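Local coordinates for cortical-lytic enzyme (Bacillus cereus, PDB 4S3J), which acts as an N-acetylglucosaminidase that degrades partly broken-down spore cortex peptidoglycan during germination, recognising its muramic acid delta-lactam residues, at residues A[137-142]-A[174-179]; A[179-184]-A[216-221]. One frame throughout, in Å; residues are numbered along the deposited sequence.

Contact 1 (A[137-142]-A[174-179]); sequences AYFSFE and TNIENG
T174 meets S140 and the backbone of F141 where strands 135-143 and 168-177 run parallel in the TIM barrel of this family 18 glycosyl hydrolase. The T174 N-H bonds to F141 O at 2.9 Å, with an N-H...O angle of 164°. S140 OG and T174 OG1 share a 2.8 Å hydrogen bond that either could donate. Both oxygens lie on the side of CB between N and C (chi1 73° and 53°), which turns them toward each other. The F139-S140 peptide bond is cis; non-proline cis peptides are known in family 18 barrels. The far part of the F139 ring reaches two methyls at a slant, the side chains crossing at about a right angle: CZ lies 3.7 Å from T174 CG2, and CE1 4.1 Å from I176 CD1. Its ring also meets W408 edge-to-face, and its side chain is about 6 Å from that of E220, the probable proton donor. The extended E142 side chain crosses I176 obliquely, with OE2 3.7 Å from I176 CG2. Further out, R145 forms a salt bridge with E177. A water links the strand to the turn: it donates to E142 OE1 at 3.0 Å and accepts from G179 N at 2.9 Å.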
loop_
_atom_site.group_PDB
_atom_site.type_symbol
_atom_site.label_atom_id
_atom_site.label_comp_id
_atom_site.label_asym_id
_atom_site.label_seq_id
_atom_site.Cartn_x
_atom_site.Cartn_y
_atom_site.Cartn_z
ATOM N N ALA A 137 10.692 -4.958 2.825
ATOM C CA ALA A 137 11.516 -4.604 1.666
ATOM C C ALA A 137 12.375 -3.381 1.909
ATOM O O ALA A 137 11.894 -2.247 1.787
ATOM C CB ALA A 137 10.641 -4.364 0.446
ATOM N N TYR A 138 13.652 -3.597 2.219
ATOM C CA TYR A 138 14.572 -2.503 2.459
ATOM C C TYR A 138 15.114 -1.979 1.131
ATOM O O TYR A 138 15.877 -2.644 0.424
ATOM C CB TYR A 138 15.679 -2.953 3.417
ATOM C CG TYR A 138 16.620 -1.852 3.891
ATOM C CD1 TYR A 138 16.339 -0.517 3.680
ATOM C CD2 TYR A 138 17.812 -2.168 4.528
ATOM C CE1 TYR A 138 17.212 0.470 4.098
ATOM C CE2 TYR A 138 18.672 -1.182 4.967
ATOM C CZ TYR A 138 18.380 0.122 4.740
ATOM O OH TYR A 138 19.253 1.114 5.164
ATOM N N PHE A 139 14.693 -0.765 0.798
ATOM C CA PHE A 139 14.992 -0.141 -0.481
ATOM C C PHE A 139 16.252 0.711 -0.353
ATOM O O PHE A 139 16.212 1.706 0.393
ATOM C CB PHE A 139 13.810 0.741 -0.910
ATOM C CG PHE A 139 13.882 1.208 -2.344
ATOM C CD1 PHE A 139 14.643 2.302 -2.692
ATOM C CD2 PHE A 139 13.131 0.580 -3.329
ATOM C CE1 PHE A 139 14.697 2.740 -4.018
ATOM C CE2 PHE A 139 13.183 1.023 -4.633
ATOM C CZ PHE A 139 13.954 2.095 -4.972
ATOM N N SER A 140 17.378 0.396 -1.018
ATOM C CA SER A 140 17.603 -0.776 -1.881
ATOM C C SER A 140 19.103 -1.086 -1.957
ATOM O O SER A 140 19.925 -0.311 -1.495
ATOM C CB SER A 140 17.089 -0.524 -3.306
ATOM O OG SER A 140 17.957 0.370 -3.985
ATOM N N PHE A 141 19.430 -2.237 -2.523
ATOM C CA PHE A 141 20.783 -2.555 -2.991
ATOM C C PHE A 141 20.887 -2.083 -4.430
ATOM O O PHE A 141 20.071 -2.484 -5.259
ATOM C CB PHE A 141 21.047 -4.052 -2.943
ATOM C CG PHE A 141 21.200 -4.624 -1.563
ATOM C CD1 PHE A 141 20.103 -4.706 -0.705
ATOM C CD2 PHE A 141 22.420 -5.120 -1.131
ATOM C CE1 PHE A 141 20.239 -5.249 0.549
ATOM C CE2 PHE A 141 22.551 -5.672 0.140
ATOM C CZ PHE A 141 21.458 -5.736 0.974
ATOM N N GLU A 142 21.879 -1.254 -4.746
ATOM C CA GLU A 142 22.032 -0.736 -6.097
ATOM C C GLU A 142 23.020 -1.598 -6.875
ATOM O O GLU A 142 24.130 -1.829 -6.416
ATOM C CB GLU A 142 22.490 0.729 -6.063
ATOM C CG GLU A 142 21.454 1.601 -5.322
ATOM C CD GLU A 142 21.788 3.082 -5.229
ATOM O OE1 GLU A 142 22.906 3.490 -5.596
ATOM O OE2 GLU A 142 20.906 3.844 -4.765
ATOM N N THR A 174 18.015 -2.590 -7.283
ATOM C CA THR A 174 17.628 -1.568 -8.252
ATOM C C THR A 174 18.730 -1.283 -9.260
ATOM O O THR A 174 19.917 -1.495 -8.984
ATOM C CB THR A 174 17.277 -0.219 -7.569
ATOM O OG1 THR A 174 18.346 0.203 -6.714
ATOM C CG2 THR A 174 16.020 -0.354 -6.726
ATOM N N ASN A 175 18.325 -0.755 -10.414
ATOM C CA ASN A 175 19.302 -0.261 -11.392
ATOM C C ASN A 175 19.450 1.258 -11.286
ATOM O O ASN A 175 19.271 1.995 -12.263
ATOM C CB ASN A 175 18.902 -0.659 -12.811
ATOM C CG ASN A 175 17.574 -0.083 -13.221
ATOM O OD1 ASN A 175 16.638 -0.009 -12.415
ATOM N ND2 ASN A 175 17.469 0.310 -14.489
ATOM N N ILE A 176 19.748 1.722 -10.073
ATOM C CA ILE A 176 19.976 3.139 -9.806
ATOM C C ILE A 176 21.454 3.484 -9.865
ATOM O O ILE A 176 22.287 2.781 -9.275
ATOM C CB ILE A 176 19.409 3.525 -8.450
ATOM C CG1 ILE A 176 17.891 3.424 -8.493
ATOM C CG2 ILE A 176 19.829 4.950 -8.080
ATOM C CD1 ILE A 176 17.206 3.543 -7.128
ATOM N N GLU A 177 21.765 4.564 -10.586
ATOM C CA GLU A 177 23.100 5.144 -10.618
ATOM C C GLU A 177 22.960 6.621 -10.317
ATOM O O GLU A 177 22.164 7.295 -10.964
ATOM C CB GLU A 177 23.763 4.979 -12.003
ATOM C CG GLU A 177 24.182 3.582 -12.332
ATOM C CD GLU A 177 25.049 3.486 -13.594
ATOM O OE1 GLU A 177 24.651 4.001 -14.667
ATOM O OE2 GLU A 177 26.142 2.901 -13.499
ATOM N N ASN A 178 23.734 7.113 -9.349
ATOM C CA ASN A 178 23.697 8.517 -8.961
ATOM C C ASN A 178 22.267 9.022 -8.734
ATOM O O ASN A 178 21.899 10.107 -9.182
ATOM C CB ASN A 178 24.401 9.357 -10.023
ATOM C CG ASN A 178 25.860 8.936 -10.226
ATOM O OD1 ASN A 178 26.308 8.730 -11.355
ATOM N ND2 ASN A 178 26.595 8.790 -9.127
ATOM N N GLY A 179 21.462 8.218 -8.047
ATOM C CA GLY A 179 20.141 8.632 -7.612
ATOM C C GLY A 179 19.053 8.539 -8.664
ATOM O O GLY A 179 17.920 8.935 -8.410
HETATM O O HOH W 1 22.665 6.413 -6.176
#

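Contact 2 (A[179-184]-A[216-221]); sequences GNFSAD and HFDFES
The active-site loop after strand 214-218 is faced here by F181, which lies over E220, the probable proton donor. E220 CB is 3.8 Å from the centroid of the F181 ring and 8° off its normal, a CH-pi contact over the face. The E220 chain is extended beyond CG (chi2 180°), and it carries the carboxylate along the same ring to its far end. There E220 OE2 lies 3.6 Å from F181 CZ. The ring and carboxylate planes are 25° apart and stacked. The aromatic surface thus borders the acid from its CB to its carboxylate.

D218-F219-E220 matches the DxE end of the family 18 DxxDxDxE signature, while H216 stands at the place of the middle aspartate; H216 bonds to S248 and T250. D218 OD1 lies 2.6 Å from E220 OE2. D218 OD2 also approaches the ring, 3.8 Å from F181 CZ. Both side chains touch T250 on the next strand, 246-251, and E220 also touches M282.

Nearer the backbone, F181 CB sits 3.5 Å from E220 O. That carbonyl accepts a hydrogen bond from N175 ND2, which also reaches S182 O. S182 is the N-cap of helix 183-191: its OG bonds to L185 N, and also to E177 OE1. No direct hydrogen bond joins the two segments. A water bridges them instead, donating to F181 O and lying 3.0 Å from S221 OG.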
loop_
_atom_site.group_PDB
_atom_site.type_symbol
_atom_site.label_atom_id
_atom_site.label_comp_id
_atom_site.label_asym_id
_atom_site.label_seq_id
_atom_site.Cartn_x
_atom_site.Cartn_y
_atom_site.Cartn_z
ATOM N N GLY A 179 21.462 8.218 -8.047
ATOM C CA GLY A 179 20.141 8.632 -7.612
ATOM C C GLY A 179 19.053 8.539 -8.664
ATOM O O GLY A 179 17.920 8.935 -8.410
ATOM N N ASN A 180 19.381 8.010 -9.839
ATOM C CA ASN A 180 18.398 7.842 -10.899
ATOM C C ASN A 180 18.432 6.456 -11.520
ATOM O O ASN A 180 19.499 5.841 -11.643
ATOM C CB ASN A 180 18.620 8.876 -11.990
ATOM C CG ASN A 180 18.124 10.247 -11.590
ATOM O OD1 ASN A 180 18.898 11.197 -11.504
ATOM N ND2 ASN A 180 16.824 10.352 -11.341
ATOM N N PHE A 181 17.264 5.974 -11.924
ATOM C CA PHE A 181 17.189 4.718 -12.657
ATOM C C PHE A 181 17.923 4.850 -13.984
ATOM O O PHE A 181 17.829 5.873 -14.670
ATOM C CB PHE A 181 15.739 4.296 -12.904
ATOM C CG PHE A 181 15.017 3.796 -11.666
ATOM C CD1 PHE A 181 15.346 2.577 -11.112
ATOM C CD2 PHE A 181 14.009 4.540 -11.075
ATOM C CE1 PHE A 181 14.685 2.082 -9.988
ATOM C CE2 PHE A 181 13.329 4.054 -9.941
ATOM C CZ PHE A 181 13.674 2.823 -9.402
ATOM N N SER A 182 18.672 3.815 -14.335
ATOM C CA SER A 182 19.612 3.905 -15.453
ATOM C C SER A 182 19.463 2.794 -16.474
ATOM O O SER A 182 19.782 1.649 -16.179
ATOM C CB SER A 182 21.031 3.883 -14.908
ATOM O OG SER A 182 21.991 3.788 -15.958
ATOM N N ALA A 183 19.003 3.135 -17.675
ATOM C CA ALA A 183 18.959 2.187 -18.783
ATOM C C ALA A 183 20.361 1.665 -19.145
ATOM O O ALA A 183 20.515 0.514 -19.574
ATOM C CB ALA A 183 18.319 2.822 -19.994
ATOM N N ASP A 184 21.371 2.524 -19.029
ATOM C CA ASP A 184 22.732 2.120 -19.403
ATOM C C ASP A 184 23.252 1.019 -18.492
ATOM O O ASP A 184 23.927 0.090 -18.943
ATOM C CB ASP A 184 23.687 3.319 -19.359
ATOM C CG ASP A 184 23.407 4.332 -20.445
ATOM O OD1 ASP A 184 22.752 3.961 -21.444
ATOM O OD2 ASP A 184 23.864 5.491 -20.305
ATOM N N HIS A 216 14.170 -9.580 -5.095
ATOM C CA HIS A 216 13.257 -8.670 -5.763
ATOM C C HIS A 216 13.971 -7.666 -6.668
ATOM O O HIS A 216 14.749 -6.854 -6.185
ATOM C CB HIS A 216 12.445 -7.877 -4.741
ATOM C CG HIS A 216 11.404 -7.005 -5.367
ATOM N ND1 HIS A 216 10.130 -7.440 -5.609
ATOM C CD2 HIS A 216 11.470 -5.736 -5.850
ATOM C CE1 HIS A 216 9.433 -6.478 -6.198
ATOM N NE2 HIS A 216 10.235 -5.441 -6.359
ATOM N N PHE A 217 13.665 -7.696 -7.965
ATOM C CA PHE A 217 14.218 -6.729 -8.900
ATOM C C PHE A 217 13.261 -5.587 -9.177
ATOM O O PHE A 217 12.102 -5.783 -9.616
ATOM C CB PHE A 217 14.609 -7.413 -10.205
ATOM C CG PHE A 217 15.704 -8.399 -10.035
ATOM C CD1 PHE A 217 17.017 -7.970 -9.947
ATOM C CD2 PHE A 217 15.438 -9.754 -9.960
ATOM C CE1 PHE A 217 18.037 -8.862 -9.771
ATOM C CE2 PHE A 217 16.466 -10.664 -9.790
ATOM C CZ PHE A 217 17.770 -10.214 -9.697
ATOM N N ASP A 218 13.719 -4.398 -8.814
ATOM C CA ASP A 218 13.050 -3.173 -9.191
ATOM C C ASP A 218 13.919 -2.486 -10.234
ATOM O O ASP A 218 14.682 -1.574 -9.917
ATOM C CB ASP A 218 12.813 -2.272 -7.988
ATOM C CG ASP A 218 12.088 -0.993 -8.364
ATOM O OD1 ASP A 218 11.503 -0.949 -9.473
ATOM O OD2 ASP A 218 12.079 -0.051 -7.548
ATOM N N PHE A 219 13.833 -2.979 -11.465
ATOM C CA PHE A 219 14.517 -2.378 -12.610
ATOM C C PHE A 219 13.508 -1.505 -13.358
ATOM O O PHE A 219 12.469 -2.005 -13.837
ATOM C CB PHE A 219 15.085 -3.453 -13.557
ATOM C CG PHE A 219 16.321 -4.173 -13.041
ATOM C CD1 PHE A 219 16.976 -3.775 -11.888
ATOM C CD2 PHE A 219 16.840 -5.249 -13.753
ATOM C CE1 PHE A 219 18.114 -4.434 -11.452
ATOM C CE2 PHE A 219 17.975 -5.907 -13.315
ATOM C CZ PHE A 219 18.613 -5.491 -12.165
ATOM N N GLU A 220 13.765 -0.205 -13.405
ATOM C CA GLU A 220 12.904 0.742 -14.115
ATOM C C GLU A 220 13.724 1.564 -15.112
ATOM O O GLU A 220 14.945 1.602 -15.025
ATOM C CB GLU A 220 12.179 1.651 -13.126
ATOM C CG GLU A 220 11.291 0.860 -12.181
ATOM C CD GLU A 220 10.553 1.725 -11.197
ATOM O OE1 GLU A 220 10.053 2.802 -11.593
ATOM O OE2 GLU A 220 10.497 1.339 -10.006
ATOM N N SER A 221 13.038 2.205 -16.055
ATOM C CA SER A 221 13.686 2.916 -17.163
ATOM C C SER A 221 14.627 2.000 -17.920
ATOM O O SER A 221 15.718 2.409 -18.337
ATOM C CB SER A 221 14.451 4.145 -16.665
ATOM O OG SER A 221 13.582 5.048 -16.024
HETATM O O HOH W 2 15.072 7.387 -14.995
#

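Overall arrangement
Contact 1 is partly buried and contact 2 is a surface contact, with centres about 8 Å apart. They share G179 and follow one another along the chain. Strand 168-177 has 135-143 and 214-218 as parallel neighbours, so the same barrel wall underlies both. Their chemistry differs. Contact 1 has a backbone bond and a hydroxyl pair between strands. Contact 2 has no direct hydrogen bond and is made mainly by the F181 ring on E220, with a water bridge. N175 joins them: its O probably accepts from S182 N at 2.8 Å, and its side chain packs against F181, with OD1 3.2 Å from F181 CD1.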